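Probable enoyl-CoA hydratase/isomerase (Pseudomonas aeruginosa, PDB 7BOR) probably acts as a delta(3)-delta(2)-enoyl-CoA isomerase of the crotonase family and binds coenzyme A. Local coordinates at residues 64-67 with 68-72; 216-219 with 220-224. One frame throughout, in Å; residues are numbered along the deposited sequence.

Contact 1. Residues 64-67 with 68-72; sequences NDIL and DFLEQ. With COA (coenzyme A), chain C.
The amide of Asn64 is stacked on the ring of Phe69, the two planes only 12° apart. Asn64 ND2 stands 3.3 Å above the ring plane, toward the rim, and Asn64 CB adds a CH-pi contact 4.0 Å from the Phe69 centroid. A flat amide suits this place because it can cover an aromatic face while its polar atoms bond elsewhere: ND2 donates to Asp65 O within the amide plane, while OD1 is hydrogen-bonded to Tyr32 OH. Asp65 O also accepts from Phe69 N, so two donors grip it.

Asp65 is the N-cap of the helix: with CG turned anti to the backbone N (chi1 -166°), its short carboxylate reaches the first turn, where OD1 accepts from Asp68 N (3.2 Å), met from above the carboxylate plane. Asp65 OD1 and Asp68 OD1 are 3.4 Å apart; any repulsion is probably eased by the salt bridge of Asp65 OD2 with Arg20 and by the backbone N-H of Arg29, hydrogen-bonded to Asp68 OD2. Leu67 contributes mainly backbone, its O accepting from Glu71 N at 2.8 Å.

The residues leading into the helix also meet coenzyme A: Asn64 O accepts from N6A (2.9 Å), and Ile66 N donates to N1A (3.0 Å). This is an Asp-capped helix start reading an adenine, part of the CoA pocket of a crotonase fold.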
ATOM      1  N   ASN A  64       0.133   9.530  -0.724  1.00 36.97           N
ATOM      2  CA  ASN A  64      -0.502  10.345  -1.753  1.00 35.90           C
ATOM      3  C   ASN A  64       0.230  11.662  -1.940  1.00 35.49           C
ATOM      4  O   ASN A  64       0.665  12.295  -0.983  1.00 36.21           O
ATOM      5  CB  ASN A  64      -1.965  10.612  -1.400  1.00 35.41           C
ATOM      6  CG  ASN A  64      -2.850  10.612  -2.603  1.00 33.22           C
ATOM      7  OD1 ASN A  64      -3.520   9.620  -2.887  1.00 37.02           O
ATOM      8  ND2 ASN A  64      -2.860  11.719  -3.333  1.00 34.21           N
ATOM      9  N   ASP A  65       0.380  12.065  -3.195  1.00 38.47           N
ATOM     10  CA  ASP A  65       0.852  13.417  -3.459  1.00 40.75           C
ATOM     11  C   ASP A  65      -0.123  14.426  -2.857  1.00 37.82           C
ATOM     12  O   ASP A  65      -1.307  14.426  -3.201  1.00 41.50           O
ATOM     13  CB  ASP A  65       0.973  13.623  -4.958  1.00 41.64           C
ATOM     14  CG  ASP A  65       1.758  14.855  -5.292  1.00 46.23           C
ATOM     15  OD1 ASP A  65       1.320  15.943  -4.875  1.00 47.25           O
ATOM     16  OD2 ASP A  65       2.820  14.744  -5.943  1.00 48.38           O
ATOM     17  N   ILE A  66       0.366  15.276  -1.956  1.00 37.77           N
ATOM     18  CA  ILE A  66      -0.532  16.167  -1.217  1.00 43.74           C
ATOM     19  C   ILE A  66      -1.027  17.327  -2.096  1.00 46.07           C
ATOM     20  O   ILE A  66      -2.164  17.795  -1.945  1.00 44.53           O
ATOM     21  CB  ILE A  66       0.182  16.672   0.052  1.00 39.64           C
ATOM     22  CG1 ILE A  66       0.338  15.504   1.033  1.00 42.26           C
ATOM     23  CG2 ILE A  66      -0.567  17.834   0.686  1.00 40.68           C
ATOM     24  CD1 ILE A  66       0.801  15.886   2.393  1.00 39.38           C
ATOM     25  N   LEU A  67      -0.163  17.836  -2.978  1.00 42.04           N
ATOM     26  CA  LEU A  67      -0.591  18.804  -3.986  1.00 49.63           C
ATOM     27  C   LEU A  67      -1.778  18.290  -4.771  1.00 49.10           C
ATOM     28  O   LEU A  67      -2.743  19.024  -5.011  1.00 50.31           O
ATOM     29  CB  LEU A  67       0.552  19.111  -4.953  1.00 50.56           C
ATOM     30  CG  LEU A  67       1.582  20.131  -4.483  1.00 50.65           C
ATOM     31  CD1 LEU A  67       2.389  20.597  -5.679  1.00 53.25           C
ATOM     32  CD2 LEU A  67       0.904  21.297  -3.830  1.00 55.91           C
ATOM     33  N   ASP A  68      -1.711  17.030  -5.212  1.00 43.85           N
ATOM     34  CA  ASP A  68      -2.857  16.439  -5.879  1.00 47.29           C
ATOM     35  C   ASP A  68      -4.085  16.512  -4.989  1.00 47.28           C
ATOM     36  O   ASP A  68      -5.182  16.830  -5.460  1.00 44.78           O
ATOM     37  CB  ASP A  68      -2.556  14.998  -6.272  1.00 44.98           C
ATOM     38  CG  ASP A  68      -1.677  14.902  -7.505  1.00 51.14           C
ATOM     39  OD1 ASP A  68      -0.722  15.723  -7.646  1.00 53.58           O
ATOM     40  OD2 ASP A  68      -1.932  13.975  -8.308  1.00 46.45           O
ATOM     41  N   PHE A  69      -3.908  16.246  -3.691  1.00 42.37           N
ATOM     42  CA  PHE A  69      -5.032  16.280  -2.758  1.00 48.36           C
ATOM     43  C   PHE A  69      -5.622  17.679  -2.653  1.00 46.90           C
ATOM     44  O   PHE A  69      -6.844  17.839  -2.541  1.00 46.26           O
ATOM     45  CB  PHE A  69      -4.593  15.808  -1.367  1.00 39.41           C
ATOM     46  CG  PHE A  69      -4.831  14.359  -1.117  1.00 44.47           C
ATOM     47  CD1 PHE A  69      -5.503  13.574  -2.055  1.00 40.31           C
ATOM     48  CD2 PHE A  69      -4.398  13.770   0.055  1.00 42.20           C
ATOM     49  CE1 PHE A  69      -5.752  12.237  -1.830  1.00 45.51           C
ATOM     50  CE2 PHE A  69      -4.618  12.428   0.276  1.00 36.53           C
ATOM     51  CZ  PHE A  69      -5.306  11.662  -0.662  1.00 39.97           C
ATOM     52  N   LEU A  70      -4.766  18.686  -2.679  1.00 41.77           N
ATOM     53  CA  LEU A  70      -5.178  20.068  -2.484  1.00 46.04           C
ATOM     54  C   LEU A  70      -5.780  20.659  -3.755  1.00 50.16           C
ATOM     55  O   LEU A  70      -6.797  21.349  -3.684  1.00 49.82           O
ATOM     56  CB  LEU A  70      -3.977  20.894  -2.036  1.00 37.69           C
ATOM     57  CG  LEU A  70      -3.631  20.747  -0.551  1.00 48.08           C
ATOM     58  CD1 LEU A  70      -2.220  21.282  -0.260  1.00 44.47           C
ATOM     59  CD2 LEU A  70      -4.680  21.442   0.343  1.00 41.90           C
ATOM     60  N   GLU A  71      -5.170  20.402  -4.918  0.84 48.57           N
ATOM     61  CA  GLU A  71      -5.592  21.043  -6.157  0.84 51.90           C
ATOM     62  C   GLU A  71      -6.818  20.381  -6.755  0.84 59.11           C
ATOM     63  O   GLU A  71      -7.637  21.057  -7.391  0.84 67.49           O
ATOM     64  CB  GLU A  71      -4.485  21.011  -7.208  0.84 51.67           C
ATOM     65  CG  GLU A  71      -3.366  21.990  -6.973  0.84 56.19           C
ATOM     66  CD  GLU A  71      -2.279  21.870  -8.018  0.84 57.31           C
ATOM     67  OE1 GLU A  71      -2.442  21.052  -8.963  0.84 59.00           O
ATOM     68  OE2 GLU A  71      -1.281  22.605  -7.897  0.84 59.66           O
ATOM     69  N   GLN A  72      -6.960  19.076  -6.571  1.00 56.84           N
ATOM     70  CA  GLN A  72      -8.010  18.299  -7.235  1.00 60.62           C
ATOM     71  C   GLN A  72      -8.423  17.180  -6.315  1.00 57.71           C
ATOM     72  O   GLN A  72      -8.036  16.001  -6.510  1.00 60.84           O
ATOM     73  CB  GLN A  72      -7.522  17.798  -8.598  1.00 59.11           C
ATOM     74  CG  GLN A  72      -8.430  16.825  -9.347  1.00 59.87           C
ATOM     75  CD  GLN A  72      -7.905  16.533 -10.758  1.00 58.35           C
ATOM     76  OE1 GLN A  72      -7.125  17.324 -11.314  1.00 67.40           O
ATOM     77  NE2 GLN A  72      -8.321  15.407 -11.339  1.00 48.01           N
TER
HETATM   78  N1A COA C 301       3.263  14.980  -1.250  1.00 39.74           N
HETATM   79  C2A COA C 301       3.850  16.007  -1.925  1.00 46.38           C
HETATM   80  N3A COA C 301       5.179  16.292  -1.775  1.00 42.56           N
HETATM   81  C4A COA C 301       5.880  15.500  -0.946  1.00 50.01           C
HETATM   82  C5A COA C 301       5.320  14.475  -0.270  1.00 47.55           C
HETATM   83  C6A COA C 301       3.975  14.217  -0.427  1.00 40.25           C
HETATM   84  N6A COA C 301       3.202  13.141   0.211  1.00 38.35           N
HETATM   85  N7A COA C 301       6.272  13.868   0.492  1.00 46.91           N
HETATM   86  C8A COA C 301       7.444  14.515   0.305  1.00 52.42           C
HETATM   87  N9A COA C 301       7.152  15.489  -0.550  1.00 50.98           N
HETATM   88  C1B COA C 301       8.250  16.363  -1.011  1.00 54.33           C
HETATM   89  C2B COA C 301       8.589  17.591  -0.018  1.00 56.91           C
HETATM   90  O2B COA C 301       7.514  18.603  -0.158  1.00 53.67           O
HETATM   91  C3B COA C 301       9.758  17.931  -0.484  1.00 58.38           C
HETATM   92  O3B COA C 301       9.618  18.684  -1.760  1.00 60.63           O
HETATM   93  P3B COA C 301      10.773  19.683  -2.312  1.00 68.58           P
HETATM   94  O7A COA C 301      12.155  19.098  -2.103  1.00 68.59           O
HETATM   95  O8A COA C 301      10.623  20.981  -1.564  1.00 60.32           O
HETATM   96  O9A COA C 301      10.546  19.846  -3.785  1.00 66.88           O
HETATM   97  C4B COA C 301      10.498  16.627  -0.873  1.00 53.87           C
HETATM   98  O4B COA C 301       9.343  15.666  -1.228  1.00 56.24           O
HETATM   99  C5B COA C 301      11.289  16.067   0.156  1.00 53.87           C
HETATM  100  O5B COA C 301      10.391  15.714   1.159  1.00 53.17           O
HETATM  101  P1A COA C 301      10.786  16.031   2.713  1.00 56.63           P
HETATM  102  O1A COA C 301       9.568  16.030   3.614  1.00 55.96           O
HETATM  103  O2A COA C 301      11.523  17.338   2.897  1.00 58.78           O
HETATM  104  O3A COA C 301      11.831  14.819   3.106  1.00 57.37           O
HETATM  105  P2A COA C 301      11.857  14.326   4.681  1.00 55.48           P
HETATM  106  O4A COA C 301      13.017  13.345   4.820  1.00 51.06           O
HETATM  107  O5A COA C 301      11.977  15.587   5.482  1.00 54.72           O
HETATM  108  O6A COA C 301      10.405  13.644   5.121  1.00 46.27           O
HETATM  109  CBP COA C 301       8.551  12.128   5.035  1.00 47.46           C
HETATM  110  CCP COA C 301      10.055  12.339   4.630  1.00 49.84           C
HETATM  111  CDP COA C 301       7.940  10.965   4.173  1.00 40.58           C
HETATM  112  CEP COA C 301       8.440  11.770   6.538  1.00 42.18           C
HETATM  113  CAP COA C 301       7.901  13.522   4.760  1.00 46.66           C
HETATM  114  OAP COA C 301       8.188  13.858   3.437  1.00 44.37           O
HETATM  115  C9P COA C 301       6.380  13.517   4.910  1.00 50.46           C
HETATM  116  O9P COA C 301       5.842  13.490   5.978  1.00 50.98           O
HETATM  117  N8P COA C 301       5.622  13.578   3.642  1.00 47.67           N
HETATM  118  C7P COA C 301       4.158  13.570   3.618  1.00 46.83           C
HETATM  119  C6P COA C 301       3.593  12.270   4.266  1.00 41.58           C
HETATM  120  C5P COA C 301       2.040  12.384   4.144  1.00 40.81           C
HETATM  121  O5P COA C 301       1.401  13.100   4.835  1.00 38.19           O
HETATM  122  N4P COA C 301       1.388  11.561   3.142  1.00 39.72           N
HETATM  123  C3P COA C 301      -0.037  11.668   2.955  1.00 44.58           C
HETATM  124  C2P COA C 301      -0.771  10.887   4.013  1.00 43.39           C
HETATM  125  S1P COA C 301      -2.511  11.124   3.582  1.00 57.94           S

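Contact 2. Residues 216-219 with 220-224; sequences EELR and RVIAE
Glu217 O lies in the plane of the Arg220 guanidinium, at its edge, where NH1 makes a weak bond to it (3.3 Å, N-H...O angle 130°). The Glu217 carboxylate is turned 51° from the guanidinium plane. Its OE2 stands 3.6 Å from Arg220 NH2 and well out of that plane, so the salt bridge is one of charge alone, with no N-H aimed at the oxygen. Glu217 CG approaches the guanidinium obliquely, but so closely to NH1 that the detail there is doubtful. With CG anti to the backbone N (chi1 -171°), the extended Glu217 runs alongside Arg220 in the same direction. Long, flexible charged chains suit this exposed flank of the helix.

The apolar flank is built from Leu218 and Ile222, one turn apart, with Leu218 CG 4.1 Å from Ile222 CD1. Both branched chains also touch Leu89 of helix 80-90, while Arg219 pairs with Glu90 beyond the segments.

Main-chain bonds run from i+4 to i, among them Val221 N to Glu217 O (2.7 Å) and Ile222 N to Leu218 O (2.9 Å). These are the well-directed bonds here; the Glu217-Arg220 pair, with no N-H aimed at the carboxylate, probably adds a modest attraction of opposite charges at the surface.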
ATOM      1  N   GLU A 216     -16.476  -8.898   0.987  1.00 32.86           N
ATOM      2  CA  GLU A 216     -17.665  -8.063   0.799  1.00 41.60           C
ATOM      3  C   GLU A 216     -17.694  -6.946   1.838  1.00 37.13           C
ATOM      4  O   GLU A 216     -17.920  -5.782   1.493  1.00 34.97           O
ATOM      5  CB  GLU A 216     -18.945  -8.903   0.871  1.00 45.47           C
ATOM      6  CG  GLU A 216     -19.077  -9.979  -0.208  1.00 52.63           C
ATOM      7  CD  GLU A 216     -20.385 -10.784  -0.080  1.00 70.85           C
ATOM      8  OE1 GLU A 216     -21.038 -10.700   0.986  1.00 70.35           O
ATOM      9  OE2 GLU A 216     -20.756 -11.491  -1.039  1.00 74.81           O
ATOM     10  N   GLU A 217     -17.451  -7.289   3.117  1.00 34.65           N
ATOM     11  CA  GLU A 217     -17.364  -6.263   4.156  1.00 39.94           C
ATOM     12  C   GLU A 217     -16.259  -5.258   3.827  1.00 34.42           C
ATOM     13  O   GLU A 217     -16.480  -4.038   3.860  1.00 35.11           O
ATOM     14  CB  GLU A 217     -17.136  -6.893   5.535  1.00 38.31           C
ATOM     15  CG  GLU A 217     -17.250  -5.873   6.687  1.00 36.15           C
ATOM     16  CD  GLU A 217     -17.261  -6.478   8.102  1.00 50.92           C
ATOM     17  OE1 GLU A 217     -16.581  -7.516   8.329  1.00 49.64           O
ATOM     18  OE2 GLU A 217     -17.944  -5.891   9.000  1.00 56.32           O
ATOM     19  N   LEU A 218     -15.079  -5.756   3.447  1.00 30.48           N
ATOM     20  CA  LEU A 218     -13.985  -4.878   3.034  1.00 28.14           C
ATOM     21  C   LEU A 218     -14.392  -3.961   1.894  1.00 33.49           C
ATOM     22  O   LEU A 218     -14.078  -2.764   1.923  1.00 32.58           O
ATOM     23  CB  LEU A 218     -12.777  -5.711   2.629  1.00 30.55           C
ATOM     24  CG  LEU A 218     -11.442  -5.026   2.369  1.00 37.05           C
ATOM     25  CD1 LEU A 218     -11.117  -4.064   3.489  1.00 36.18           C
ATOM     26  CD2 LEU A 218     -10.375  -6.144   2.240  1.00 33.77           C
ATOM     27  N   ARG A 219     -15.068  -4.498   0.864  1.00 33.37           N
ATOM     28  CA  ARG A 219     -15.536  -3.641  -0.230  1.00 36.15           C
ATOM     29  C   ARG A 219     -16.434  -2.537   0.304  1.00 36.30           C
ATOM     30  O   ARG A 219     -16.289  -1.371  -0.076  1.00 35.84           O
ATOM     31  CB  ARG A 219     -16.275  -4.461  -1.294  1.00 37.60           C
ATOM     32  CG  ARG A 219     -15.310  -5.038  -2.363  1.00 35.09           C
ATOM     33  CD  ARG A 219     -16.050  -6.004  -3.252  1.00 31.34           C
ATOM     34  NE  ARG A 219     -15.228  -6.968  -3.964  1.00 39.04           N
ATOM     35  CZ  ARG A 219     -15.624  -8.217  -4.185  1.00 40.87           C
ATOM     36  NH1 ARG A 219     -16.802  -8.630  -3.733  1.00 45.56           N
ATOM     37  NH2 ARG A 219     -14.845  -9.050  -4.850  1.00 46.54           N
ATOM     38  N   ARG A 220     -17.327  -2.882   1.239  1.00 32.69           N
ATOM     39  CA  ARG A 220     -18.274  -1.902   1.771  1.00 39.03           C
ATOM     40  C   ARG A 220     -17.582  -0.924   2.725  1.00 39.68           C
ATOM     41  O   ARG A 220     -17.885   0.280   2.726  1.00 34.29           O
ATOM     42  CB  ARG A 220     -19.446  -2.659   2.427  1.00 39.84           C
ATOM     43  CG  ARG A 220     -19.929  -2.151   3.796  1.00 47.47           C
ATOM     44  CD  ARG A 220     -20.791  -3.211   4.502  1.00 55.63           C
ATOM     45  NE  ARG A 220     -20.859  -3.071   5.973  1.00 66.94           N
ATOM     46  CZ  ARG A 220     -19.801  -3.138   6.784  1.00 60.49           C
ATOM     47  NH1 ARG A 220     -18.602  -3.292   6.259  1.00 57.44           N
ATOM     48  NH2 ARG A 220     -19.916  -3.024   8.111  1.00 55.00           N
ATOM     49  N   VAL A 221     -16.634  -1.398   3.534  1.00 33.36           N
ATOM     50  CA  VAL A 221     -15.896  -0.458   4.373  1.00 32.45           C
ATOM     51  C   VAL A 221     -15.112   0.522   3.505  1.00 30.54           C
ATOM     52  O   VAL A 221     -15.092   1.728   3.772  1.00 31.53           O
ATOM     53  CB  VAL A 221     -14.983  -1.195   5.366  1.00 31.23           C
ATOM     54  CG1 VAL A 221     -13.982  -0.177   5.985  1.00 28.96           C
ATOM     55  CG2 VAL A 221     -15.825  -1.886   6.451  1.00 27.48           C
ATOM     56  N   ILE A 222     -14.416   0.030   2.477  1.00 30.65           N
ATOM     57  CA  ILE A 222     -13.643   0.947   1.639  1.00 30.60           C
ATOM     58  C   ILE A 222     -14.570   2.025   1.041  1.00 36.40           C
ATOM     59  O   ILE A 222     -14.172   3.188   0.876  1.00 30.85           O
ATOM     60  CB  ILE A 222     -12.902   0.128   0.563  1.00 28.36           C
ATOM     61  CG1 ILE A 222     -11.740  -0.676   1.200  1.00 28.56           C
ATOM     62  CG2 ILE A 222     -12.292   0.997  -0.535  1.00 32.83           C
ATOM     63  CD1 ILE A 222     -11.008  -1.608   0.233  1.00 30.11           C
ATOM     64  N   ALA A 223     -15.824   1.663   0.737  1.00 33.44           N
ATOM     65  CA  ALA A 223     -16.772   2.659   0.216  1.00 41.09           C
ATOM     66  C   ALA A 223     -17.177   3.673   1.284  1.00 36.20           C
ATOM     67  O   ALA A 223     -17.187   4.879   1.019  1.00 38.19           O
ATOM     68  CB  ALA A 223     -18.006   1.982  -0.390  1.00 35.70           C
ATOM     69  N   GLU A 224     -17.507   3.231   2.506  1.00 31.52           N
ATOM     70  CA  GLU A 224     -17.839   4.228   3.532  1.00 37.14           C
ATOM     71  C   GLU A 224     -16.634   5.133   3.814  1.00 40.17           C
ATOM     72  O   GLU A 224     -16.753   6.370   3.779  1.00 35.15           O
ATOM     73  CB  GLU A 224     -18.346   3.585   4.829  1.00 35.90           C
ATOM     74  CG  GLU A 224     -18.916   4.640   5.842  1.00 48.30           C
ATOM     75  CD  GLU A 224     -19.438   4.062   7.199  1.00 54.68           C
ATOM     76  OE1 GLU A 224     -19.353   2.835   7.458  1.00 52.00           O
ATOM     77  OE2 GLU A 224     -19.938   4.857   8.032  1.00 56.42           O
TER

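Both contacts are local and helical, yet they sit on different elements: contact 1 on the short helix 66-71, contact 2 within the long helix 200-233. Their centres are 24 Å apart, their nearest atoms about 12 Å, and they do not touch. Contact 1 is partly buried and contact 2 a surface contact, though each centre lies about 17 Å from that of the chain. The chemistry follows position. At a helix start, residues 64-72 combine a capping acid and an aromatic stack with ligand recognition; in mid-helix, residues 216-224 divide between an exposed charged pair and an apolar flank. Like charges come close in contact 1, opposite charges in contact 2.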